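Local coordinates for histidine triad protein (Bacillus subtilis, PDB 1Y23) that probably binds nucleotides and acts on their alpha-phosphate as a dimeric histidine triad hydrolase or transferase, at residues B[21-26]-B[65-70]; B[69-74]-B[103-108]. One frame throughout, in Å; residues are numbered along the deposited sequence.

Contact 1. Residues B[21-26]-B[65-70]; sequences KVYEDE and FHAVPK
At the classic beta bulge that V22 and Y23 form against A30, Y23 reaches across to A67 of helix 67-79 with its ring and to H66 with its hydroxyl. With CG anti to the backbone N (chi1 178°), the phenol swings off edge strand 21-24 toward the helix, and its CE2 comes 3.7 Å from A67 CB, the methyl approaching the ring obliquely. At its far end, Y23 OH donates a hydrogen bond of 2.7 Å to OD2 of D25, using the anti lone pair of that oxygen. A phenylalanine here would probably leave D25 OD2 without its hydroxyl donor and disturb the polar group facing the edge of H66. The other oxygen, D25 OD1, takes the backbone N-H groups of H27 and V28, so the carboxylate is held from both ends. The H66 imidazole presents its edge to this pair, NE2 lying 3.6 Å from Y23 OH and 3.8 Å from D25 OD2, too far for hydrogen bonds, while ND1 makes a weak one to K62 O. The ring plane is only 23° from that of the carboxylate. A67 CB covers one face of the imidazole toward the rim, and K70 CE, whose chain runs on to a salt bridge with D58 of the second subunit, borders it in plane. One apolar touch thus joins strand to helix, while the nearby carboxylate may stabilise a protonated H66.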
ATOM      1  N   LYS B  21       9.173   4.281  18.249  1.00 33.25           N
ATOM      2  CA  LYS B  21       9.721   3.317  17.291  1.00 34.51           C
ATOM      3  C   LYS B  21       9.252   1.878  17.479  1.00 35.15           C
ATOM      4  O   LYS B  21       9.085   1.403  18.600  1.00 36.14           O
ATOM      5  CB  LYS B  21      11.257   3.363  17.322  1.00 35.20           C
ATOM      6  CG  LYS B  21      11.844   4.743  17.029  1.00 35.53           C
ATOM      7  CD  LYS B  21      13.363   4.709  16.842  1.00 37.30           C
ATOM      8  CE  LYS B  21      13.924   6.112  16.577  1.00 36.87           C
ATOM      9  NZ  LYS B  21      15.380   6.125  16.266  1.00 36.67           N
ATOM     10  N   VAL B  22       9.040   1.181  16.369  1.00 34.41           N
ATOM     11  CA  VAL B  22       8.600  -0.201  16.437  1.00 33.97           C
ATOM     12  C   VAL B  22       9.558  -1.085  15.662  1.00 33.84           C
ATOM     13  O   VAL B  22       9.685  -2.280  15.932  1.00 33.08           O
ATOM     14  CB  VAL B  22       7.184  -0.353  15.869  1.00 34.72           C
ATOM     15  CG1 VAL B  22       6.226   0.531  16.657  1.00 33.87           C
ATOM     16  CG2 VAL B  22       7.169   0.030  14.401  1.00 33.34           C
ATOM     17  N   TYR B  23      10.245  -0.483  14.703  1.00 33.79           N
ATOM     18  CA  TYR B  23      11.197  -1.217  13.901  1.00 32.77           C
ATOM     19  C   TYR B  23      12.225  -0.277  13.322  1.00 32.46           C
ATOM     20  O   TYR B  23      11.922   0.875  13.014  1.00 33.20           O
ATOM     21  CB  TYR B  23      10.490  -1.941  12.762  1.00 33.18           C
ATOM     22  CG  TYR B  23      11.440  -2.680  11.851  1.00 32.86           C
ATOM     23  CD1 TYR B  23      11.843  -3.988  12.127  1.00 33.31           C
ATOM     24  CD2 TYR B  23      11.951  -2.062  10.712  1.00 32.27           C
ATOM     25  CE1 TYR B  23      12.730  -4.661  11.276  1.00 33.21           C
ATOM     26  CE2 TYR B  23      12.831  -2.720   9.866  1.00 31.66           C
ATOM     27  CZ  TYR B  23      13.214  -4.014  10.148  1.00 31.89           C
ATOM     28  OH  TYR B  23      14.058  -4.660   9.279  1.00 33.49           O
ATOM     29  N   GLU B  24      13.449  -0.775  13.184  1.00 32.41           N
ATOM     30  CA  GLU B  24      14.529   0.008  12.612  1.00 32.35           C
ATOM     31  C   GLU B  24      15.729  -0.831  12.192  1.00 34.19           C
ATOM     32  O   GLU B  24      16.150  -1.744  12.909  1.00 34.01           O
ATOM     33  CB  GLU B  24      14.999   1.099  13.588  1.00 33.73           C
ATOM     34  CG  GLU B  24      16.142   1.960  13.023  1.00 34.03           C
ATOM     35  CD  GLU B  24      16.581   3.104  13.929  1.00 33.54           C
ATOM     36  OE1 GLU B  24      17.505   3.851  13.531  1.00 31.75           O
ATOM     37  OE2 GLU B  24      16.012   3.264  15.031  1.00 37.31           O
ATOM     38  N   ASP B  25      16.254  -0.524  11.004  1.00 34.58           N
ATOM     39  CA  ASP B  25      17.451  -1.174  10.468  1.00 33.04           C
ATOM     40  C   ASP B  25      18.248  -0.123   9.711  1.00 32.10           C
ATOM     41  O   ASP B  25      18.047   1.076   9.904  1.00 32.78           O
ATOM     42  CB  ASP B  25      17.124  -2.379   9.559  1.00 31.77           C
ATOM     43  CG  ASP B  25      16.332  -2.007   8.311  1.00 31.63           C
ATOM     44  OD1 ASP B  25      16.653  -0.993   7.658  1.00 32.02           O
ATOM     45  OD2 ASP B  25      15.392  -2.753   7.972  1.00 32.58           O
ATOM     46  N   GLU B  26      19.146  -0.570   8.847  1.00 31.79           N
ATOM     47  CA  GLU B  26      19.994   0.340   8.094  1.00 31.22           C
ATOM     48  C   GLU B  26      19.283   1.280   7.109  1.00 29.73           C
ATOM     49  O   GLU B  26      19.705   2.423   6.923  1.00 29.16           O
ATOM     50  CB  GLU B  26      21.059  -0.474   7.358  1.00 32.63           C
ATOM     51  CG  GLU B  26      22.113   0.351   6.652  1.00 34.75           C
ATOM     52  CD  GLU B  26      23.231  -0.507   6.083  1.00 36.95           C
ATOM     53  OE1 GLU B  26      24.129   0.063   5.418  1.00 37.11           O
ATOM     54  OE2 GLU B  26      23.209  -1.742   6.303  1.00 34.83           O
ATOM     55  N   PHE B  65      10.550  -2.717   1.326  1.00 23.72           N
ATOM     56  CA  PHE B  65       9.350  -3.540   1.441  1.00 25.00           C
ATOM     57  C   PHE B  65       9.358  -4.755   2.358  1.00 26.27           C
ATOM     58  O   PHE B  65       8.325  -5.078   2.939  1.00 25.19           O
ATOM     59  CB  PHE B  65       8.874  -3.989   0.056  1.00 26.08           C
ATOM     60  CG  PHE B  65       7.515  -4.653   0.078  1.00 29.56           C
ATOM     61  CD1 PHE B  65       6.377  -3.932   0.441  1.00 29.64           C
ATOM     62  CD2 PHE B  65       7.375  -6.004  -0.226  1.00 28.78           C
ATOM     63  CE1 PHE B  65       5.125  -4.550   0.503  1.00 30.90           C
ATOM     64  CE2 PHE B  65       6.125  -6.630  -0.165  1.00 30.57           C
ATOM     65  CZ  PHE B  65       5.000  -5.899   0.200  1.00 29.80           C
ATOM     66  N   HIS B  66      10.494  -5.437   2.482  1.00 26.65           N
ATOM     67  CA  HIS B  66      10.537  -6.622   3.328  1.00 26.89           C
ATOM     68  C   HIS B  66      10.082  -6.321   4.763  1.00 26.59           C
ATOM     69  O   HIS B  66       9.480  -7.170   5.430  1.00 28.26           O
ATOM     70  CB  HIS B  66      11.942  -7.244   3.344  1.00 28.25           C
ATOM     71  CG  HIS B  66      12.923  -6.499   4.188  1.00 28.14           C
ATOM     72  ND1 HIS B  66      13.698  -5.470   3.698  1.00 29.43           N
ATOM     73  CD2 HIS B  66      13.202  -6.582   5.512  1.00 28.40           C
ATOM     74  CE1 HIS B  66      14.408  -4.948   4.683  1.00 29.43           C
ATOM     75  NE2 HIS B  66      14.124  -5.604   5.795  1.00 28.41           N
ATOM     76  N   ALA B  67      10.357  -5.113   5.239  1.00 25.55           N
ATOM     77  CA  ALA B  67       9.962  -4.736   6.594  1.00 26.43           C
ATOM     78  C   ALA B  67       8.436  -4.642   6.778  1.00 27.26           C
ATOM     79  O   ALA B  67       7.923  -4.876   7.878  1.00 27.68           O
ATOM     80  CB  ALA B  67      10.617  -3.412   6.987  1.00 25.06           C
ATOM     81  N   VAL B  68       7.714  -4.316   5.708  1.00 26.65           N
ATOM     82  CA  VAL B  68       6.260  -4.185   5.779  1.00 25.70           C
ATOM     83  C   VAL B  68       5.553  -5.446   6.291  1.00 26.08           C
ATOM     84  O   VAL B  68       4.738  -5.382   7.215  1.00 26.44           O
ATOM     85  CB  VAL B  68       5.681  -3.768   4.396  1.00 25.00           C
ATOM     86  CG1 VAL B  68       4.150  -3.846   4.402  1.00 24.07           C
ATOM     87  CG2 VAL B  68       6.127  -2.352   4.076  1.00 22.01           C
ATOM     88  N   PRO B  69       5.849  -6.611   5.698  1.00 25.93           N
ATOM     89  CA  PRO B  69       5.201  -7.845   6.153  1.00 26.25           C
ATOM     90  C   PRO B  69       5.546  -8.161   7.609  1.00 27.11           C
ATOM     91  O   PRO B  69       4.673  -8.535   8.399  1.00 27.76           O
ATOM     92  CB  PRO B  69       5.744  -8.891   5.184  1.00 25.11           C
ATOM     93  CG  PRO B  69       5.947  -8.096   3.922  1.00 24.11           C
ATOM     94  CD  PRO B  69       6.605  -6.848   4.457  1.00 25.19           C
ATOM     95  N   LYS B  70       6.819  -8.000   7.960  1.00 26.01           N
ATOM     96  CA  LYS B  70       7.269  -8.274   9.320  1.00 26.96           C
ATOM     97  C   LYS B  70       6.501  -7.410  10.317  1.00 27.04           C
ATOM     98  O   LYS B  70       5.939  -7.916  11.288  1.00 27.71           O
ATOM     99  CB  LYS B  70       8.768  -7.993   9.459  1.00 26.41           C
ATOM    100  CG  LYS B  70       9.666  -8.826   8.561  1.00 28.82           C
ATOM    101  CD  LYS B  70      11.117  -8.394   8.729  1.00 29.41           C
ATOM    102  CE  LYS B  70      12.089  -9.349   8.070  1.00 28.09           C
ATOM    103  NZ  LYS B  70      11.964  -9.368   6.606  1.00 28.94           N
TER

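Contact 2. Residues B[69-74]-B[103-108]; sequences PKIARA and MHIIPR
I71 and I105 meet without any flat group between them. The guanidinium of R73 is turned back along its own helix, with P69 O 3.8 Å above the centre of one face, and NH1 bonds to Y54 O of the second subunit. H104, which with H100 and H102 fits the HxHxH motif that names the family, points to the other side of the strand from I105; there its ring meets those of H41 and H102, and W119 of the second subunit packs edge-to-face with it. The contact itself is aliphatic. I105 carries its CG1 branch anti to the carbonyl carbon (chi1 -65°) and is extended beyond it, which sends CD1 out to the helix. That methyl ends 3.6 Å from I71 CG2 and 3.9 Å from I71 CB, the two side chains crossing at about a right angle. A72 is closest along the backbone, its CA 6.8 Å from that of I105, and its N lies 4.4 Å from I105 CD1. Farther along the helix, I75 packs on both I105 and P107. V44 touches both isoleucines, so helix 67-79 packs on strands 42-46 and 103-108 of the antiparallel sheet, while I105 also touches L84 of outer strand 83-90.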
ATOM      1  N   PRO B  69       5.849  -6.611   5.698  1.00 25.93           N
ATOM      2  CA  PRO B  69       5.201  -7.845   6.153  1.00 26.25           C
ATOM      3  C   PRO B  69       5.546  -8.161   7.609  1.00 27.11           C
ATOM      4  O   PRO B  69       4.673  -8.535   8.399  1.00 27.76           O
ATOM      5  CB  PRO B  69       5.744  -8.891   5.184  1.00 25.11           C
ATOM      6  CG  PRO B  69       5.947  -8.096   3.922  1.00 24.11           C
ATOM      7  CD  PRO B  69       6.605  -6.848   4.457  1.00 25.19           C
ATOM      8  N   LYS B  70       6.819  -8.000   7.960  1.00 26.01           N
ATOM      9  CA  LYS B  70       7.269  -8.274   9.320  1.00 26.96           C
ATOM     10  C   LYS B  70       6.501  -7.410  10.317  1.00 27.04           C
ATOM     11  O   LYS B  70       5.939  -7.916  11.288  1.00 27.71           O
ATOM     12  CB  LYS B  70       8.768  -7.993   9.459  1.00 26.41           C
ATOM     13  CG  LYS B  70       9.666  -8.826   8.561  1.00 28.82           C
ATOM     14  CD  LYS B  70      11.117  -8.394   8.729  1.00 29.41           C
ATOM     15  CE  LYS B  70      12.089  -9.349   8.070  1.00 28.09           C
ATOM     16  NZ  LYS B  70      11.964  -9.368   6.606  1.00 28.94           N
ATOM     17  N   ILE B  71       6.485  -6.107  10.070  1.00 27.28           N
ATOM     18  CA  ILE B  71       5.793  -5.183  10.953  1.00 27.40           C
ATOM     19  C   ILE B  71       4.302  -5.486  11.001  1.00 28.14           C
ATOM     20  O   ILE B  71       3.687  -5.438  12.069  1.00 29.61           O
ATOM     21  CB  ILE B  71       6.034  -3.726  10.511  1.00 26.05           C
ATOM     22  CG1 ILE B  71       7.537  -3.421  10.613  1.00 25.54           C
ATOM     23  CG2 ILE B  71       5.238  -2.765  11.381  1.00 26.47           C
ATOM     24  CD1 ILE B  71       7.960  -2.071  10.051  1.00 21.12           C
ATOM     25  N   ALA B  72       3.719  -5.818   9.854  1.00 28.38           N
ATOM     26  CA  ALA B  72       2.294  -6.139   9.809  1.00 28.57           C
ATOM     27  C   ALA B  72       1.973  -7.343  10.699  1.00 29.90           C
ATOM     28  O   ALA B  72       1.013  -7.308  11.468  1.00 31.15           O
ATOM     29  CB  ALA B  72       1.859  -6.416   8.373  1.00 28.36           C
ATOM     30  N   ARG B  73       2.765  -8.408  10.595  1.00 30.75           N
ATOM     31  CA  ARG B  73       2.527  -9.595  11.414  1.00 31.63           C
ATOM     32  C   ARG B  73       2.697  -9.288  12.899  1.00 32.26           C
ATOM     33  O   ARG B  73       1.964  -9.807  13.734  1.00 32.40           O
ATOM     34  CB  ARG B  73       3.481 -10.726  11.034  1.00 30.27           C
ATOM     35  CG  ARG B  73       3.107 -11.488   9.784  1.00 31.63           C
ATOM     36  CD  ARG B  73       4.000 -12.714   9.645  1.00 31.43           C
ATOM     37  NE  ARG B  73       5.408 -12.336   9.573  1.00 32.95           N
ATOM     38  CZ  ARG B  73       6.070 -12.107   8.443  1.00 31.77           C
ATOM     39  NH1 ARG B  73       5.444 -12.227   7.276  1.00 29.00           N
ATOM     40  NH2 ARG B  73       7.353 -11.752   8.483  1.00 30.09           N
ATOM     41  N   ALA B  74       3.676  -8.448  13.217  1.00 32.57           N
ATOM     42  CA  ALA B  74       3.940  -8.075  14.598  1.00 33.52           C
ATOM     43  C   ALA B  74       2.719  -7.386  15.192  1.00 34.61           C
ATOM     44  O   ALA B  74       2.291  -7.703  16.303  1.00 34.13           O
ATOM     45  CB  ALA B  74       5.146  -7.153  14.667  1.00 31.02           C
ATOM     46  N   MET B 103       4.385   4.520   4.337  1.00 28.55           N
ATOM     47  CA  MET B 103       3.327   3.535   4.201  1.00 28.47           C
ATOM     48  C   MET B 103       2.585   3.461   5.527  1.00 28.11           C
ATOM     49  O   MET B 103       3.213   3.380   6.582  1.00 27.00           O
ATOM     50  CB  MET B 103       3.929   2.166   3.888  1.00 31.92           C
ATOM     51  CG  MET B 103       2.918   1.041   3.787  1.00 34.38           C
ATOM     52  SD  MET B 103       2.226   0.877   2.128  1.00 42.43           S
ATOM     53  CE  MET B 103       3.164  -0.524   1.520  1.00 38.27           C
ATOM     54  N   HIS B 104       1.257   3.521   5.480  1.00 27.71           N
ATOM     55  CA  HIS B 104       0.456   3.409   6.695  1.00 26.59           C
ATOM     56  C   HIS B 104       0.091   1.947   6.888  1.00 27.14           C
ATOM     57  O   HIS B 104      -0.345   1.281   5.946  1.00 25.94           O
ATOM     58  CB  HIS B 104      -0.871   4.168   6.593  1.00 26.77           C
ATOM     59  CG  HIS B 104      -0.739   5.653   6.535  1.00 26.04           C
ATOM     60  ND1 HIS B 104      -0.676   6.349   5.345  1.00 27.50           N
ATOM     61  CD2 HIS B 104      -0.713   6.585   7.517  1.00 25.50           C
ATOM     62  CE1 HIS B 104      -0.624   7.644   5.599  1.00 26.89           C
ATOM     63  NE2 HIS B 104      -0.645   7.815   6.909  1.00 26.15           N
ATOM     64  N   ILE B 105       0.271   1.453   8.103  1.00 26.91           N
ATOM     65  CA  ILE B 105      -0.106   0.088   8.430  1.00 28.94           C
ATOM     66  C   ILE B 105      -1.251   0.257   9.416  1.00 29.24           C
ATOM     67  O   ILE B 105      -1.038   0.559  10.591  1.00 28.62           O
ATOM     68  CB  ILE B 105       1.055  -0.680   9.082  1.00 30.58           C
ATOM     69  CG1 ILE B 105       2.193  -0.821   8.061  1.00 31.20           C
ATOM     70  CG2 ILE B 105       0.576  -2.046   9.557  1.00 28.27           C
ATOM     71  CD1 ILE B 105       3.344  -1.675   8.531  1.00 33.43           C
ATOM     72  N   ILE B 106      -2.472   0.077   8.928  1.00 29.36           N
ATOM     73  CA  ILE B 106      -3.641   0.282   9.765  1.00 29.20           C
ATOM     74  C   ILE B 106      -4.383  -0.974  10.188  1.00 28.15           C
ATOM     75  O   ILE B 106      -5.017  -1.644   9.379  1.00 27.52           O
ATOM     76  CB  ILE B 106      -4.627   1.239   9.068  1.00 29.27           C
ATOM     77  CG1 ILE B 106      -3.891   2.532   8.674  1.00 29.15           C
ATOM     78  CG2 ILE B 106      -5.789   1.557   9.997  1.00 30.22           C
ATOM     79  CD1 ILE B 106      -4.618   3.378   7.639  1.00 25.36           C
ATOM     80  N   PRO B 107      -4.288  -1.325  11.478  1.00 29.22           N
ATOM     81  CA  PRO B 107      -4.982  -2.515  11.972  1.00 30.41           C
ATOM     82  C   PRO B 107      -6.459  -2.154  12.063  1.00 31.34           C
ATOM     83  O   PRO B 107      -6.803  -0.995  12.310  1.00 31.17           O
ATOM     84  CB  PRO B 107      -4.342  -2.742  13.341  1.00 29.46           C
ATOM     85  CG  PRO B 107      -4.054  -1.347  13.797  1.00 28.14           C
ATOM     86  CD  PRO B 107      -3.490  -0.700  12.549  1.00 28.20           C
ATOM     87  N   ARG B 108      -7.328  -3.131  11.834  1.00 33.35           N
ATOM     88  CA  ARG B 108      -8.770  -2.893  11.882  1.00 33.77           C
ATOM     89  C   ARG B 108      -9.410  -3.670  13.026  1.00 34.68           C
ATOM     90  O   ARG B 108      -9.062  -4.824  13.275  1.00 35.83           O
ATOM     91  CB  ARG B 108      -9.416  -3.286  10.544  1.00 33.88           C
ATOM     92  CG  ARG B 108      -8.953  -2.442   9.360  1.00 33.81           C
ATOM     93  CD  ARG B 108      -9.341  -0.963   9.554  1.00 36.20           C
ATOM     94  NE  ARG B 108     -10.756  -0.701   9.301  1.00 35.72           N
ATOM     95  CZ  ARG B 108     -11.331  -0.774   8.102  1.00 37.92           C
ATOM     96  NH1 ARG B 108     -12.624  -0.520   7.967  1.00 37.77           N
ATOM     97  NH2 ARG B 108     -10.617  -1.088   7.031  1.00 37.67           N
TER

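Both contacts fasten helix 67-79 to the same antiparallel sheet, at different depths. Contact 1 lies at the sheet's edge, on outermost strand 21-24, partly buried, and mixes one apolar touch with polar groups gathered around a carboxylate. Contact 2, deeper in the chain on inner strand 103-108, is fully buried and purely aliphatic. Their centres are 10 Å apart, and they share P69 and K70. They also touch directly: Y23 CB packs 3.7 Å from I71 CD1, so apolar packing continues from the edge-strand contact to the inner one, and V68 O also comes 4.2 Å from I105 CD1. Residues of both segment pairs also pack against the second subunit.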